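Local coordinates for protein VP1 (Polyomavirus HPyV7, PDB 4PCH) that probably serves as the major capsid protein of the virus, its jelly-roll subunits assembling into the pentamers from which the icosahedral shell is built, at residues W174-T179 and T184-R189. Sequence-based numbering, arbitrary orientation.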
ATOM      1  N   TRP B 174       3.050   5.936  26.599  1.00 10.91           N
ATOM      2  CA  TRP B 174       4.105   4.953  26.914  1.00 12.06           C
ATOM      3  C   TRP B 174       4.492   4.229  25.633  1.00 11.71           C
ATOM      4  O   TRP B 174       3.593   3.642  25.003  1.00 13.31           O
ATOM      5  CB  TRP B 174       3.605   3.953  27.949  1.00 12.28           C
ATOM      6  CG  TRP B 174       3.355   4.554  29.307  1.00 11.39           C
ATOM      7  CD1 TRP B 174       2.165   4.979  29.825  1.00 12.98           C
ATOM      8  CD2 TRP B 174       4.338   4.817  30.302  1.00 11.83           C
ATOM      9  NE1 TRP B 174       2.351   5.484  31.081  1.00 12.61           N
ATOM     10  CE2 TRP B 174       3.685   5.388  31.403  1.00 13.98           C
ATOM     11  CE3 TRP B 174       5.730   4.613  30.370  1.00 14.10           C
ATOM     12  CZ2 TRP B 174       4.362   5.759  32.556  1.00 14.51           C
ATOM     13  CZ3 TRP B 174       6.400   4.992  31.522  1.00 13.93           C
ATOM     14  CH2 TRP B 174       5.721   5.570  32.590  1.00 14.49           C
ATOM     15  N   VAL B 175       5.771   4.259  25.286  0.50  8.99           N
ATOM     16  CA  VAL B 175       6.306   3.715  24.034  0.50 11.49           C
ATOM     17  C   VAL B 175       7.293   2.574  24.341  1.00 13.44           C
ATOM     18  O   VAL B 175       8.124   2.717  25.248  1.00 13.79           O
ATOM     19  CB  VAL B 175       7.058   4.820  23.264  0.50 12.78           C
ATOM     20  CG1 VAL B 175       7.580   4.300  21.940  0.50 16.23           C
ATOM     21  CG2 VAL B 175       6.158   6.036  23.015  0.50 12.97           C
ATOM     22  N   ALA B 176       7.240   1.480  23.580  1.00 13.83           N
ATOM     23  CA  ALA B 176       8.211   0.408  23.750  1.00 12.57           C
ATOM     24  C   ALA B 176       9.614   0.990  23.700  1.00 13.94           C
ATOM     25  O   ALA B 176       9.926   1.808  22.848  1.00 14.69           O
ATOM     26  CB  ALA B 176       8.050  -0.639  22.649  1.00 15.01           C
ATOM     27  N   ASP B 177      10.472   0.519  24.593  1.00 13.50           N
ATOM     28  CA  ASP B 177      11.815   1.060  24.744  1.00 13.88           C
ATOM     29  C   ASP B 177      12.854   0.235  23.938  1.00 15.31           C
ATOM     30  O   ASP B 177      13.190  -0.893  24.332  1.00 14.03           O
ATOM     31  CB  ASP B 177      12.150   1.086  26.237  1.00 13.87           C
ATOM     32  CG  ASP B 177      13.514   1.747  26.543  1.00 14.42           C
ATOM     33  OD1 ASP B 177      14.267   2.078  25.590  1.00 16.79           O
ATOM     34  OD2 ASP B 177      13.841   1.879  27.747  1.00 17.38           O
ATOM     35  N   PRO B 178      13.367   0.778  22.810  1.00 14.88           N
ATOM     36  CA  PRO B 178      14.318   0.057  21.991  1.00 17.06           C
ATOM     37  C   PRO B 178      15.724  -0.040  22.611  1.00 16.56           C
ATOM     38  O   PRO B 178      16.525  -0.807  22.147  1.00 18.09           O
ATOM     39  CB  PRO B 178      14.335   0.884  20.684  1.00 20.27           C
ATOM     40  CG  PRO B 178      14.071   2.275  21.143  1.00 19.96           C
ATOM     41  CD  PRO B 178      13.090   2.123  22.262  1.00 16.96           C
ATOM     42  N   THR B 179      15.998   0.725  23.671  1.00 15.63           N
ATOM     43  CA  THR B 179      17.264   0.624  24.384  1.00 17.05           C
ATOM     44  C   THR B 179      17.272  -0.522  25.418  1.00 15.65           C
ATOM     45  O   THR B 179      18.321  -0.814  25.991  1.00 18.18           O
ATOM     46  CB  THR B 179      17.670   1.945  25.078  1.00 18.44           C
ATOM     47  OG1 THR B 179      16.861   2.185  26.247  1.00 17.85           O
ATOM     48  CG2 THR B 179      17.569   3.121  24.115  1.00 19.76           C
ATOM     49  N   THR B 184      12.557  -9.527  24.719  1.00 13.42           N
ATOM     50  CA  THR B 184      11.207  -9.342  24.223  1.00 13.52           C
ATOM     51  C   THR B 184      11.306  -9.016  22.723  1.00 14.42           C
ATOM     52  O   THR B 184      12.286  -8.371  22.283  1.00 15.83           O
ATOM     53  CB  THR B 184      10.518  -8.186  24.990  1.00 13.95           C
ATOM     54  OG1 THR B 184      10.260  -8.601  26.330  1.00 15.45           O
ATOM     55  CG2 THR B 184       9.220  -7.727  24.324  1.00 14.13           C
ATOM     56  N   ARG B 185      10.341  -9.499  21.938  1.00 14.38           N
ATOM     57  CA  ARG B 185      10.162  -9.030  20.560  1.00 12.32           C
ATOM     58  C   ARG B 185       8.889  -8.253  20.503  1.00 12.81           C
ATOM     59  O   ARG B 185       7.883  -8.638  21.133  1.00 13.52           O
ATOM     60  CB  ARG B 185      10.082 -10.189  19.564  1.00 12.58           C
ATOM     61  CG  ARG B 185      11.210 -11.183  19.663  1.00 13.38           C
ATOM     62  CD  ARG B 185      12.605 -10.613  19.587  1.00 14.72           C
ATOM     63  NE  ARG B 185      13.520 -11.749  19.593  1.00 16.74           N
ATOM     64  CZ  ARG B 185      14.491 -12.011  20.452  1.00 16.81           C
ATOM     65  NH1 ARG B 185      14.856 -11.147  21.402  1.00 17.38           N
ATOM     66  NH2 ARG B 185      15.170 -13.149  20.312  1.00 18.93           N
ATOM     67  N   TYR B 186       8.896  -7.124  19.762  1.00 12.04           N
ATOM     68  CA  TYR B 186       7.684  -6.311  19.651  1.00 12.70           C
ATOM     69  C   TYR B 186       7.590  -5.650  18.287  1.00 12.23           C
ATOM     70  O   TYR B 186       8.588  -5.519  17.570  1.00 15.46           O
ATOM     71  CB  TYR B 186       7.606  -5.230  20.754  1.00 13.69           C
ATOM     72  CG  TYR B 186       8.699  -4.196  20.711  1.00 12.06           C
ATOM     73  CD1 TYR B 186       8.644  -3.121  19.833  1.00 12.12           C
ATOM     74  CD2 TYR B 186       9.796  -4.277  21.561  1.00 12.88           C
ATOM     75  CE1 TYR B 186       9.655  -2.176  19.803  1.00 12.28           C
ATOM     76  CE2 TYR B 186      10.799  -3.335  21.538  1.00 12.78           C
ATOM     77  CZ  TYR B 186      10.732  -2.283  20.662  1.00 12.89           C
ATOM     78  OH  TYR B 186      11.751  -1.351  20.643  1.00 15.32           O
ATOM     79  N   PHE B 187       6.374  -5.238  17.963  1.00 13.04           N
ATOM     80  CA  PHE B 187       6.090  -4.528  16.713  1.00 13.04           C
ATOM     81  C   PHE B 187       4.873  -3.641  16.922  1.00 13.62           C
ATOM     82  O   PHE B 187       3.869  -4.063  17.533  1.00 11.70           O
ATOM     83  CB  PHE B 187       5.764  -5.517  15.594  1.00 15.97           C
ATOM     84  CG  PHE B 187       5.459  -4.829  14.275  1.00 19.23           C
ATOM     85  CD1 PHE B 187       6.468  -4.242  13.546  1.00 20.51           C
ATOM     86  CD2 PHE B 187       4.173  -4.722  13.825  1.00 26.15           C
ATOM     87  CE1 PHE B 187       6.199  -3.575  12.355  1.00 26.89           C
ATOM     88  CE2 PHE B 187       3.885  -4.059  12.637  1.00 23.98           C
ATOM     89  CZ  PHE B 187       4.900  -3.490  11.910  1.00 23.61           C
ATOM     90  N   GLY B 188       4.943  -2.421  16.388  1.00 13.40           N
ATOM     91  CA  GLY B 188       3.828  -1.511  16.472  1.00 11.96           C
ATOM     92  C   GLY B 188       3.652  -0.702  15.214  1.00 12.05           C
ATOM     93  O   GLY B 188       4.610  -0.477  14.482  1.00 12.15           O
ATOM     94  N   ARG B 189       2.407  -0.323  14.950  1.00 11.32           N
ATOM     95  CA  ARG B 189       2.063   0.538  13.813  0.50 12.63           C
ATOM     96  C   ARG B 189       1.083   1.609  14.278  1.00 11.33           C
ATOM     97  O   ARG B 189       0.058   1.283  14.853  1.00 11.07           O
ATOM     98  CB  ARG B 189       1.425  -0.288  12.693  0.50 12.93           C
ATOM     99  CG  ARG B 189       0.832   0.523  11.545  0.50 15.83           C
ATOM    100  CD  ARG B 189       0.557  -0.350  10.328  0.50 18.44           C
ATOM    101  NE  ARG B 189      -0.728  -1.055  10.359  0.50 22.54           N
ATOM    102  CZ  ARG B 189      -1.825  -0.607   9.751  0.50 24.08           C
ATOM    103  NH1 ARG B 189      -1.787   0.529   9.090  0.50 29.98           N
ATOM    104  NH2 ARG B 189      -2.951  -1.293   9.802  0.50 32.20           N
TER
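Ala176 lays its methyl on the ring of Tyr186: CB stands 3.7 Å from the ring centroid, 13° off the normal, a CH-pi contact over one face. The closest ring atom to Ala176 CB is Tyr186 CE1, at 3.6 Å. Tyr186 has CG between its own backbone N and carbonyl carbon (chi1 63°), which turns the ring toward the 174-179 segment. The phenol oxygen then ends against Pro178, with OH 3.2 Å from Pro178 CA, near the ring plane, and 3.4 Å from Pro178 CB. No hydrogen bond joins the two segments; the proline N, 3.4 Å from OH, has no hydrogen to share.

Behind this surface, the CB of Asp177 points away from the tyrosine strand. Asp177 OD1 takes two bonds from one face of the carboxylate, from Thr179 OG1 (2.7 Å) and from Thr179 N (2.9 Å, with an N-H...O angle of 145°); the latter makes an Asx turn spanning Pro178. OD2 forms a salt bridge with Arg161, so both carboxylate oxygens are engaged.

Backbone bonds tie strand 174-176 to strand 129-132 and strand 184-191 to strand 117-124. Phe187 to Arg189 also pair with a strand of a second subunit. The buried tyrosine thus joins a small three-stranded sheet to the jelly-roll framework of the polyomavirus VP1 fold, at a subunit interface of the pentamer.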